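Local atomic coordinates of erythrocyte membrane protein 1 (Plasmodium falciparum, PDB entry 2XU0), a protein that probably binds host-cell surface receptors as an adhesin of the parasite, this chain being the NTS-DBL1 portion taken from the rosetting varO variant. Residues A[140-145]-A[161-166]; A[201-206]-A[254-259]; A[329-334]-A[462-467]; A[325-330]-A[378-383]. The protein carries 10 engineered substitutions. All coordinates share one frame; numbering follows the deposited sequence. Where two conformers were deposited one is given.

Contacts 1 and 2 lie within the Duffy binding range, contacts 3 and 4 within the C-terminal subdomain range, on opposite sides of the chain's centre; contacts 1 and 3 have centres about 40 Å apart. All four are largely buried. Contacts 1 and 2 touch through Val161, whose CG2 lies 4.1 Å from CG2 of Val203. Contacts 3 and 4 share helix 311-338 and meet around Tyr380, their centres about 7 Å apart. Chemistry separates them further: a compact amide–hydroxyl meeting in contact 1, a salt bridge, waters and a cation-pi pair in contact 2, apolar packing beside a disulfide in contact 3, and lysine chains against aromatic rings in contact 4.

Contact 1. Residues A[140-145]-A[161-166]; sequences DQNLEF and VLVTAK
A short 3-10 turn around Asn142 and Leu143 leans on helix 154-175 of the Duffy-binding fold, with these two residues converging on the hydroxyl of Thr164. Thr164 OG1 lies 2.8 Å from Asn142 OD1, a distance that suits a hydrogen bond donated by the threonine. The assignment stays open because the same proton could go to Asn160 O, one helical turn back. Asn142 ND2 is hydrogen-bonded to that same Asn160 carbonyl, so one amide spans the hydroxyl and the helix backbone. The amide reaches them because CG sits between the backbone N and the carbonyl carbon (chi1 62°), directing the group across to the helix. ND2 also packs 4.1 Å from Val163 CB.

Leu143 comes in beside the amide. Its CD2 methyl stands 3.4 Å from Thr164 OG1, placing hydrocarbon against the hydroxyl, and the same methyl lies 4.4 Å from Val161 CG2. On the methyl side of the threonine, CG2 rests 4.3 Å from Asp140 CA, while Asp140 OD1 forms a salt bridge with Arg100. Backbone bonding from Leu143 N to Asp140 O (2.9 Å) holds the turn in shape. The whole is a loop docked on a helix, one polar pair set among aliphatic neighbours, within the helical Duffy-binding-like fold.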
# COMPACT_ATOMS: atom_id res chain seq x y z
N ASP A 140 -11.50 -11.49 0.37
CA ASP A 140 -12.41 -11.38 1.51
C ASP A 140 -13.78 -12.07 1.30
O ASP A 140 -14.66 -11.99 2.16
CB ASP A 140 -12.65 -9.87 1.81
CG ASP A 140 -13.46 -9.11 0.75
OD1 ASP A 140 -13.62 -9.63 -0.39
OD2 ASP A 140 -13.88 -7.97 1.03
N GLN A 141 -13.96 -12.72 0.14
CA GLN A 141 -15.22 -13.37 -0.26
C GLN A 141 -15.92 -14.28 0.74
O GLN A 141 -17.14 -14.19 0.88
CB GLN A 141 -15.09 -13.96 -1.66
CG GLN A 141 -16.38 -13.85 -2.47
CD GLN A 141 -17.09 -15.17 -2.60
OE1 GLN A 141 -18.32 -15.22 -2.59
NE2 GLN A 141 -16.34 -16.25 -2.79
N ASN A 142 -15.16 -15.06 1.53
CA ASN A 142 -15.69 -15.96 2.55
C ASN A 142 -16.34 -15.22 3.70
O ASN A 142 -17.25 -15.76 4.35
CB ASN A 142 -14.58 -16.88 3.08
CG ASN A 142 -13.44 -16.16 3.75
OD1 ASN A 142 -12.76 -15.30 3.16
ND2 ASN A 142 -13.22 -16.50 5.00
N LEU A 143 -15.88 -13.96 3.96
CA LEU A 143 -16.44 -13.11 5.01
C LEU A 143 -17.81 -12.55 4.62
O LEU A 143 -18.47 -11.97 5.47
CB LEU A 143 -15.46 -12.00 5.46
CG LEU A 143 -14.03 -12.40 5.92
CD1 LEU A 143 -13.30 -11.21 6.51
CD2 LEU A 143 -14.06 -13.53 6.95
N GLU A 144 -18.28 -12.78 3.36
CA GLU A 144 -19.63 -12.37 2.90
C GLU A 144 -20.69 -13.41 3.31
O GLU A 144 -21.87 -13.26 2.98
CB GLU A 144 -19.67 -12.18 1.38
CG GLU A 144 -18.73 -11.12 0.82
CD GLU A 144 -18.90 -10.86 -0.66
OE1 GLU A 144 -20.04 -10.95 -1.15
OE2 GLU A 144 -17.88 -10.57 -1.33
N PHE A 145 -20.27 -14.46 4.06
CA PHE A 145 -21.07 -15.60 4.50
C PHE A 145 -20.90 -15.86 5.99
O PHE A 145 -20.67 -17.00 6.41
CB PHE A 145 -20.69 -16.84 3.65
CG PHE A 145 -20.88 -16.60 2.17
CD1 PHE A 145 -22.13 -16.75 1.58
CD2 PHE A 145 -19.82 -16.18 1.37
CE1 PHE A 145 -22.31 -16.49 0.22
CE2 PHE A 145 -20.01 -15.90 0.02
CZ PHE A 145 -21.25 -16.08 -0.55
N VAL A 161 -11.46 -15.86 9.45
CA VAL A 161 -10.40 -14.87 9.26
C VAL A 161 -9.06 -15.53 8.91
O VAL A 161 -8.34 -15.02 8.06
CB VAL A 161 -10.32 -13.84 10.44
CG1 VAL A 161 -9.18 -12.83 10.22
CG2 VAL A 161 -11.66 -13.10 10.59
N LEU A 162 -8.76 -16.69 9.52
CA LEU A 162 -7.52 -17.42 9.20
C LEU A 162 -7.59 -17.92 7.77
O LEU A 162 -6.59 -17.83 7.05
CB LEU A 162 -7.27 -18.60 10.16
CG LEU A 162 -6.95 -18.30 11.63
CD1 LEU A 162 -6.50 -19.55 12.32
CD2 LEU A 162 -5.87 -17.24 11.80
N VAL A 163 -8.78 -18.36 7.32
CA VAL A 163 -9.02 -18.81 5.93
C VAL A 163 -8.76 -17.63 4.97
O VAL A 163 -8.08 -17.81 3.96
CB VAL A 163 -10.45 -19.44 5.76
CG1 VAL A 163 -10.78 -19.75 4.29
CG2 VAL A 163 -10.60 -20.71 6.63
N THR A 164 -9.25 -16.40 5.34
CA THR A 164 -9.03 -15.20 4.51
C THR A 164 -7.51 -14.92 4.40
O THR A 164 -6.98 -14.74 3.30
CB THR A 164 -9.76 -13.99 5.17
OG1 THR A 164 -11.17 -14.23 5.25
CG2 THR A 164 -9.50 -12.68 4.47
N ALA A 165 -6.82 -14.91 5.56
CA ALA A 165 -5.38 -14.66 5.65
C ALA A 165 -4.56 -15.64 4.81
O ALA A 165 -3.76 -15.21 3.97
CB ALA A 165 -4.93 -14.68 7.11
N LYS A 166 -4.81 -16.96 4.98
CA LYS A 166 -4.13 -17.99 4.19
C LYS A 166 -4.21 -17.69 2.68
O LYS A 166 -3.18 -17.58 1.99
CB LYS A 166 -4.72 -19.38 4.51
CG LYS A 166 -4.23 -20.51 3.57
CD LYS A 166 -5.18 -21.72 3.59
CE LYS A 166 -4.79 -22.83 2.63
NZ LYS A 166 -5.03 -22.47 1.21

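Contact 2. Residues A[201-206]-A[254-259]; sequences DIVRGR and EDWWTI
Glu254 O is gripped by three donors: Thr258 OG1 at 2.9 Å and Thr258 N, which reach it from opposite faces of the carbonyl plane, and water 1, which links it to Arg204 NH1. Through that water the backbone of helix 249-268 is tied to the end of helix 186-204.

A direct bond crosses farther out. Arg206 NH2 donates to Glu254 OE1 at 3.0 Å with an N-H...O angle of 158°, forming a salt bridge. The oxygen lies in the guanidinium plane, whereas the nitrogen approaches from above the carboxylate plane, 53° out of it, so this is not a flat two-pronged pairing. Water 2 links Arg206 NE to the same OE1.

Arg204 is bent at chi3 (-61°), which brings its guanidinium against Trp257, with Trp257 CD1 over one guanidinium face: CZ is 4.2 Å from the centroid of the five-membered ring, an off-centre cation-pi contact. Arg206 NH1 lies 3.6 Å above the opposite guanidinium face, offset toward its rim. Two like-charged groups are thus layered off-centre; Asp201 (to Arg204) and Glu254 (to Arg206) probably offset their charge. Arg204 NH2 bonds to the backbone O of Asp307 and Trp257 NE1 to its carboxylate OD2.

Beneath the polar layer, Val203 CG1 packs 3.7 Å from Trp256 CE3, and its CB lies 4.0 Å from Trp257 CE3. A Schellman motif at Gly205 ends helix 186-204 here, with Arg206 N bonded to Asp201 O (2.8 Å). Trp256 continues onto helix 154-175 and Phe225 of helix 216-231, so the contact sits where four helices pack.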
# COMPACT_ATOMS: atom_id res chain seq x y z
N ASP A 201 -8.34 -3.70 9.57
CA ASP A 201 -9.35 -2.63 9.45
C ASP A 201 -10.72 -3.15 9.04
O ASP A 201 -11.71 -2.61 9.50
CB ASP A 201 -8.86 -1.44 8.60
CG ASP A 201 -7.85 -0.59 9.35
OD1 ASP A 201 -7.71 -0.77 10.59
OD2 ASP A 201 -7.11 0.17 8.70
N ILE A 202 -10.77 -4.23 8.23
CA ILE A 202 -12.04 -4.83 7.82
C ILE A 202 -12.69 -5.47 9.05
O ILE A 202 -13.85 -5.20 9.36
CB ILE A 202 -11.87 -5.86 6.64
CG1 ILE A 202 -11.40 -5.16 5.33
CG2 ILE A 202 -13.16 -6.63 6.41
CD1 ILE A 202 -10.71 -6.10 4.29
N VAL A 203 -11.91 -6.29 9.77
CA VAL A 203 -12.34 -6.95 10.99
C VAL A 203 -12.86 -5.93 11.99
O VAL A 203 -13.92 -6.14 12.57
CB VAL A 203 -11.21 -7.84 11.59
CG1 VAL A 203 -11.52 -8.27 13.02
CG2 VAL A 203 -10.96 -9.07 10.71
N ARG A 204 -12.14 -4.82 12.18
CA ARG A 204 -12.51 -3.77 13.16
C ARG A 204 -13.61 -2.82 12.71
O ARG A 204 -14.10 -2.04 13.52
CB ARG A 204 -11.26 -3.00 13.64
CG ARG A 204 -10.32 -3.86 14.53
CD ARG A 204 -8.97 -3.23 14.81
NE ARG A 204 -8.19 -3.00 13.59
CZ ARG A 204 -6.92 -2.58 13.56
NH1 ARG A 204 -6.25 -2.39 14.69
NH2 ARG A 204 -6.33 -2.37 12.40
N GLY A 205 -13.97 -2.86 11.43
CA GLY A 205 -14.97 -1.96 10.88
C GLY A 205 -14.47 -0.54 10.65
O GLY A 205 -15.27 0.39 10.58
N ARG A 206 -13.13 -0.38 10.47
CA ARG A 206 -12.47 0.90 10.23
C ARG A 206 -12.14 1.07 8.75
O ARG A 206 -11.92 2.19 8.31
CB ARG A 206 -11.17 0.98 11.05
CG ARG A 206 -11.38 1.00 12.57
CD ARG A 206 -10.02 0.87 13.23
NE ARG A 206 -10.05 0.88 14.69
CZ ARG A 206 -8.95 0.88 15.44
NH1 ARG A 206 -7.75 0.89 14.87
NH2 ARG A 206 -9.04 0.90 16.75
N GLU A 254 -11.92 -4.12 18.23
CA GLU A 254 -10.54 -3.65 18.41
C GLU A 254 -9.74 -4.66 19.22
O GLU A 254 -8.58 -4.93 18.89
CB GLU A 254 -10.52 -2.35 19.23
CG GLU A 254 -10.73 -1.10 18.43
CD GLU A 254 -10.93 0.16 19.25
OE1 GLU A 254 -11.31 1.19 18.64
OE2 GLU A 254 -10.73 0.13 20.49
N ASP A 255 -10.33 -5.10 20.37
CA ASP A 255 -9.69 -6.04 21.30
C ASP A 255 -9.66 -7.41 20.69
O ASP A 255 -8.64 -8.08 20.79
CB ASP A 255 -10.42 -6.05 22.65
CG ASP A 255 -10.16 -4.78 23.43
OD1 ASP A 255 -9.42 -3.90 22.91
OD2 ASP A 255 -10.63 -4.69 24.58
N TRP A 256 -10.72 -7.80 19.97
CA TRP A 256 -10.69 -9.07 19.29
C TRP A 256 -9.50 -9.09 18.33
O TRP A 256 -8.75 -10.06 18.33
CB TRP A 256 -12.00 -9.34 18.53
CG TRP A 256 -12.10 -10.77 18.05
CD1 TRP A 256 -12.58 -11.83 18.75
CD2 TRP A 256 -11.58 -11.29 16.82
NE1 TRP A 256 -12.45 -12.98 18.00
CE2 TRP A 256 -11.83 -12.68 16.82
CE3 TRP A 256 -10.93 -10.72 15.71
CZ2 TRP A 256 -11.47 -13.51 15.75
CZ3 TRP A 256 -10.59 -11.54 14.64
CH2 TRP A 256 -10.84 -12.92 14.67
N TRP A 257 -9.29 -8.01 17.54
CA TRP A 257 -8.18 -7.95 16.60
C TRP A 257 -6.86 -8.09 17.33
O TRP A 257 -6.05 -8.95 17.00
CB TRP A 257 -8.21 -6.66 15.75
CG TRP A 257 -7.02 -6.58 14.83
CD1 TRP A 257 -5.86 -5.89 15.04
CD2 TRP A 257 -6.77 -7.44 13.70
NE1 TRP A 257 -4.96 -6.15 14.03
CE2 TRP A 257 -5.46 -7.15 13.24
CE3 TRP A 257 -7.53 -8.41 13.02
CZ2 TRP A 257 -4.93 -7.73 12.08
CZ3 TRP A 257 -7.01 -8.99 11.88
CH2 TRP A 257 -5.72 -8.67 11.43
N THR A 258 -6.64 -7.22 18.31
CA THR A 258 -5.44 -7.18 19.12
C THR A 258 -5.10 -8.53 19.72
O THR A 258 -3.94 -8.92 19.70
CB THR A 258 -5.58 -6.08 20.17
OG1 THR A 258 -5.76 -4.85 19.46
CG2 THR A 258 -4.36 -5.97 21.07
N ILE A 259 -6.13 -9.25 20.21
CA ILE A 259 -5.97 -10.55 20.84
C ILE A 259 -5.60 -11.64 19.86
O ILE A 259 -4.73 -12.47 20.16
CB ILE A 259 -7.19 -10.88 21.74
CG1 ILE A 259 -7.16 -10.04 23.05
CG2 ILE A 259 -7.26 -12.39 22.08
CD1 ILE A 259 -8.58 -9.71 23.62
O HOH W 1 -7.06 -3.16 17.48
O HOH W 2 -12.80 1.06 15.81

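Contact 3. Residues A[329-334]-A[462-467]; sequences IKIDKV and SISEYC
Val334 CG1 stands 3.6 Å from Cys467 SG, and a turn earlier on the same helix Ile331 CD1 is equally close to Ser464 OG; these two branches carry the contact. Val334 CG1 is a shared point, since Ser464 OG lies 3.9 Å from it and Tyr466 CB 4.1 Å. The methyl therefore fits among three side chains of the 462-467 segment. It is put there by chi1 of 164°, which sets CG1 anti to the backbone N. Ile331 uses both branches: CD1 against Ser464, and CG2 against the edge of the Tyr466 ring, in the ring plane and 3.9 Å from CE2.

One shell out, the loop is shaped by its own bonds. Ser464 OG accepts from Tyr466 N at 3.2 Å with an N-H...O angle of 152°, an ST turn, while Cys467 N bonds back to Ser464 O at 3.0 Å, spanning the 3-10 segment 465-467. The serine oxygen thus has a backbone partner even though hydrocarbon groups approach it across the contact. Glu465 CG covers one face of the Tyr466 ring, over its centre.

Farther out, Cys467 is joined by a disulfide to Cys377 of helix 371-407, and Tyr380 of that helix packs on both Ile331 and Val334. The loop is thereby tied covalently to one helix of the C-terminal subdomain while it packs on another, 311-338. No hydrogen bond crosses between the two segments, which implies that shape and apolar contact join them, with the disulfide and the internal turn probably helping to set the loop's position.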
# COMPACT_ATOMS: atom_id res chain seq x y z
N ILE A 329 9.33 1.20 -14.64
CA ILE A 329 8.93 0.27 -15.70
C ILE A 329 8.48 1.01 -16.97
O ILE A 329 8.88 0.64 -18.08
CB ILE A 329 7.84 -0.69 -15.19
CG1 ILE A 329 8.40 -1.67 -14.12
CG2 ILE A 329 7.16 -1.44 -16.37
CD1 ILE A 329 7.32 -2.39 -13.31
N LYS A 330 7.67 2.07 -16.79
CA LYS A 330 7.14 2.85 -17.90
C LYS A 330 8.20 3.66 -18.61
O LYS A 330 8.17 3.72 -19.83
CB LYS A 330 5.94 3.70 -17.47
CG LYS A 330 4.82 2.86 -16.94
CD LYS A 330 3.51 3.58 -16.95
CE LYS A 330 2.43 2.61 -16.53
NZ LYS A 330 1.69 2.05 -17.69
N ILE A 331 9.17 4.25 -17.87
CA ILE A 331 10.27 5.03 -18.46
C ILE A 331 11.13 4.15 -19.38
O ILE A 331 11.51 4.60 -20.47
CB ILE A 331 11.10 5.77 -17.38
CG1 ILE A 331 10.32 6.94 -16.74
CG2 ILE A 331 12.50 6.21 -17.89
CD1 ILE A 331 10.07 8.13 -17.59
N ASP A 332 11.41 2.91 -18.94
CA ASP A 332 12.18 1.90 -19.68
C ASP A 332 11.53 1.54 -21.02
O ASP A 332 12.25 1.43 -22.02
CB ASP A 332 12.44 0.65 -18.82
CG ASP A 332 13.46 0.87 -17.72
OD1 ASP A 332 13.43 0.12 -16.72
OD2 ASP A 332 14.30 1.80 -17.86
N LYS A 333 10.18 1.43 -21.05
CA LYS A 333 9.43 1.14 -22.27
C LYS A 333 9.46 2.34 -23.21
O LYS A 333 9.53 2.18 -24.43
CB LYS A 333 7.99 0.71 -21.95
CG LYS A 333 7.52 -0.51 -22.73
CD LYS A 333 7.00 -0.16 -24.13
CE LYS A 333 6.61 -1.37 -24.95
NZ LYS A 333 7.79 -2.03 -25.57
N VAL A 334 9.43 3.56 -22.64
CA VAL A 334 9.52 4.80 -23.42
C VAL A 334 10.93 4.90 -24.02
O VAL A 334 11.07 5.18 -25.22
CB VAL A 334 9.14 6.05 -22.58
CG1 VAL A 334 9.61 7.34 -23.24
CG2 VAL A 334 7.64 6.09 -22.30
N SER A 462 6.49 15.09 -14.70
CA SER A 462 6.81 15.72 -15.99
C SER A 462 6.81 14.67 -17.09
O SER A 462 6.75 13.48 -16.82
CB SER A 462 8.21 16.34 -15.91
OG SER A 462 9.18 15.36 -15.59
N ILE A 463 6.98 15.12 -18.35
CA ILE A 463 7.15 14.24 -19.51
C ILE A 463 8.53 13.57 -19.33
O ILE A 463 9.40 14.13 -18.64
CB ILE A 463 7.11 15.03 -20.87
CG1 ILE A 463 8.22 16.12 -20.94
CG2 ILE A 463 5.71 15.59 -21.20
CD1 ILE A 463 8.95 16.17 -22.25
N SER A 464 8.72 12.38 -19.90
CA SER A 464 10.01 11.69 -19.83
C SER A 464 11.05 12.52 -20.60
O SER A 464 10.70 13.16 -21.60
CB SER A 464 9.92 10.31 -20.49
OG SER A 464 11.22 9.76 -20.63
N GLU A 465 12.32 12.47 -20.18
CA GLU A 465 13.42 13.16 -20.87
C GLU A 465 13.56 12.67 -22.32
O GLU A 465 13.96 13.44 -23.18
CB GLU A 465 14.76 13.01 -20.11
CG GLU A 465 15.35 11.61 -20.09
CD GLU A 465 16.81 11.52 -19.68
OE1 GLU A 465 17.65 12.21 -20.30
OE2 GLU A 465 17.11 10.72 -18.77
N TYR A 466 13.21 11.40 -22.58
CA TYR A 466 13.26 10.76 -23.90
C TYR A 466 12.21 11.30 -24.86
O TYR A 466 12.31 11.06 -26.06
CB TYR A 466 13.18 9.22 -23.76
CG TYR A 466 14.23 8.68 -22.81
CD1 TYR A 466 15.59 8.85 -23.09
CD2 TYR A 466 13.87 8.10 -21.60
CE1 TYR A 466 16.57 8.43 -22.18
CE2 TYR A 466 14.84 7.66 -20.70
CZ TYR A 466 16.19 7.83 -20.99
OH TYR A 466 17.16 7.39 -20.12
N CYS A 467 11.24 12.05 -24.34
CA CYS A 467 10.10 12.64 -25.06
C CYS A 467 10.29 14.11 -25.38
O CYS A 467 9.45 14.67 -26.09
CB CYS A 467 8.81 12.42 -24.27
SG CYS A 467 8.43 10.68 -23.99

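Contact 4. Residues A[325-330]-A[378-383]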
# COMPACT_ATOMS: atom_id res chain seq x y z
N ARG A 325 7.75 2.73 -8.40
CA ARG A 325 8.12 1.41 -8.93
C ARG A 325 7.65 1.30 -10.38
O ARG A 325 8.49 1.06 -11.24
CB ARG A 325 7.56 0.28 -8.06
CG ARG A 325 7.84 -1.12 -8.62
CD ARG A 325 7.23 -2.21 -7.77
NE ARG A 325 5.79 -2.36 -7.97
CZ ARG A 325 5.22 -3.06 -8.95
NH1 ARG A 325 5.97 -3.67 -9.86
NH2 ARG A 325 3.90 -3.14 -9.04
N ILE A 326 6.34 1.54 -10.65
CA ILE A 326 5.72 1.52 -11.97
C ILE A 326 6.32 2.55 -12.93
O ILE A 326 6.49 2.24 -14.11
CB ILE A 326 4.15 1.55 -11.91
CG1 ILE A 326 3.55 0.33 -11.14
CG2 ILE A 326 3.50 1.70 -13.28
CD1 ILE A 326 4.06 -1.03 -11.60
N LYS A 327 6.63 3.77 -12.44
CA LYS A 327 7.25 4.82 -13.25
C LYS A 327 8.56 4.33 -13.89
O LYS A 327 8.80 4.61 -15.07
CB LYS A 327 7.50 6.10 -12.42
CG LYS A 327 8.06 7.27 -13.24
CD LYS A 327 8.31 8.51 -12.37
CE LYS A 327 8.89 9.61 -13.20
NZ LYS A 327 9.12 10.85 -12.42
N LYS A 328 9.39 3.59 -13.12
CA LYS A 328 10.64 3.03 -13.63
C LYS A 328 10.36 2.05 -14.79
O LYS A 328 11.02 2.15 -15.83
CB LYS A 328 11.46 2.36 -12.53
CG LYS A 328 12.30 3.35 -11.75
CD LYS A 328 13.00 2.68 -10.58
CE LYS A 328 13.34 3.67 -9.50
NZ LYS A 328 13.18 3.07 -8.14
N ILE A 329 9.33 1.20 -14.64
CA ILE A 329 8.93 0.27 -15.70
C ILE A 329 8.48 1.01 -16.97
O ILE A 329 8.88 0.64 -18.08
CB ILE A 329 7.84 -0.69 -15.19
CG1 ILE A 329 8.40 -1.67 -14.12
CG2 ILE A 329 7.16 -1.44 -16.37
CD1 ILE A 329 7.32 -2.39 -13.31
N LYS A 330 7.67 2.07 -16.79
CA LYS A 330 7.14 2.85 -17.90
C LYS A 330 8.20 3.66 -18.61
O LYS A 330 8.17 3.72 -19.83
CB LYS A 330 5.94 3.70 -17.47
CG LYS A 330 4.82 2.86 -16.94
CD LYS A 330 3.51 3.58 -16.95
CE LYS A 330 2.43 2.61 -16.53
NZ LYS A 330 1.69 2.05 -17.69
N ILE A 378 2.84 9.70 -25.65
CA ILE A 378 1.42 10.04 -25.49
C ILE A 378 0.82 9.17 -24.38
O ILE A 378 0.22 9.71 -23.46
CB ILE A 378 0.64 9.89 -26.84
CG1 ILE A 378 1.04 10.97 -27.89
CG2 ILE A 378 -0.88 9.77 -26.63
CD1 ILE A 378 0.29 12.33 -27.91
N LYS A 379 1.03 7.84 -24.47
CA LYS A 379 0.58 6.85 -23.49
C LYS A 379 1.19 7.09 -22.08
O LYS A 379 0.47 7.01 -21.07
CB LYS A 379 0.93 5.44 -23.97
CG LYS A 379 -0.21 4.71 -24.68
CD LYS A 379 0.30 3.46 -25.41
CE LYS A 379 0.24 2.20 -24.57
NZ LYS A 379 0.88 1.05 -25.26
N TYR A 380 2.51 7.37 -22.02
CA TYR A 380 3.21 7.65 -20.76
C TYR A 380 2.66 8.94 -20.16
O TYR A 380 2.41 8.99 -18.96
CB TYR A 380 4.74 7.78 -20.99
CG TYR A 380 5.50 8.12 -19.72
CD1 TYR A 380 5.76 7.15 -18.76
CD2 TYR A 380 5.89 9.43 -19.45
CE1 TYR A 380 6.43 7.46 -17.57
CE2 TYR A 380 6.57 9.75 -18.28
CZ TYR A 380 6.82 8.77 -17.33
OH TYR A 380 7.48 9.08 -16.17
N ASN A 381 2.46 9.97 -20.97
CA ASN A 381 1.92 11.23 -20.45
C ASN A 381 0.49 11.08 -19.90
O ASN A 381 0.17 11.77 -18.94
CB ASN A 381 1.96 12.35 -21.49
CG ASN A 381 3.34 12.74 -21.96
OD1 ASN A 381 4.36 12.45 -21.33
ND2 ASN A 381 3.38 13.40 -23.11
N GLU A 382 -0.35 10.18 -20.48
CA GLU A 382 -1.71 10.02 -19.95
C GLU A 382 -1.68 9.41 -18.54
O GLU A 382 -2.39 9.88 -17.64
CB GLU A 382 -2.69 9.28 -20.88
CG GLU A 382 -2.52 7.79 -21.11
CD GLU A 382 -3.65 7.17 -21.91
OE1 GLU A 382 -3.47 6.04 -22.42
OE2 GLU A 382 -4.72 7.82 -22.04
N TRP A 383 -0.80 8.38 -18.34
CA TRP A 383 -0.62 7.75 -17.03
C TRP A 383 -0.12 8.77 -16.02
O TRP A 383 -0.69 8.83 -14.95
CB TRP A 383 0.34 6.56 -17.12
CG TRP A 383 0.59 5.90 -15.80
CD1 TRP A 383 -0.20 4.99 -15.16
CD2 TRP A 383 1.76 6.06 -14.99
NE1 TRP A 383 0.39 4.60 -13.98
CE2 TRP A 383 1.61 5.22 -13.87
CE3 TRP A 383 2.95 6.79 -15.13
CZ2 TRP A 383 2.57 5.15 -12.85
CZ3 TRP A 383 3.92 6.69 -14.14
CH2 TRP A 383 3.72 5.89 -13.01
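Tyr380 and Trp383 project from helix 371-407 onto Lys327, Lys330 and Ile326 of helix 311-338, an antiparallel helix pair of the C-terminal subdomain. The local axes run at 170° and are 11.5 Å apart, a wide spacing that large side chains bridge.

Tyr380 comes first. Its OH lies 3.3 Å from Lys327 CE, where the ring meets the extended lysine chain at a slant; that chain carries NZ on to Thr460 O. The ring turns its edge to Lys330, with CB in the ring plane and 3.7 Å from CD1.

One turn on, Trp383 has CG anti to its own backbone N (chi1 178°), which carries the indole across to the other helix. The six-membered ring meets the neighbouring helix: CZ2 approaches Ile326 CG2 at 3.6 Å, and CH2 lies 3.6 Å from the backbone N of Lys327. Phe323 meets the same indole with its plane about 15° away. Lys330 runs over one face of the indole, and its NZ makes a cation-pi contact there as well as a salt bridge with Glu107. The carbon before the ammonium is centred more exactly: Lys330 CE sits 3.6 Å from the centroid of the Trp383 five-membered ring, directly on the ring normal.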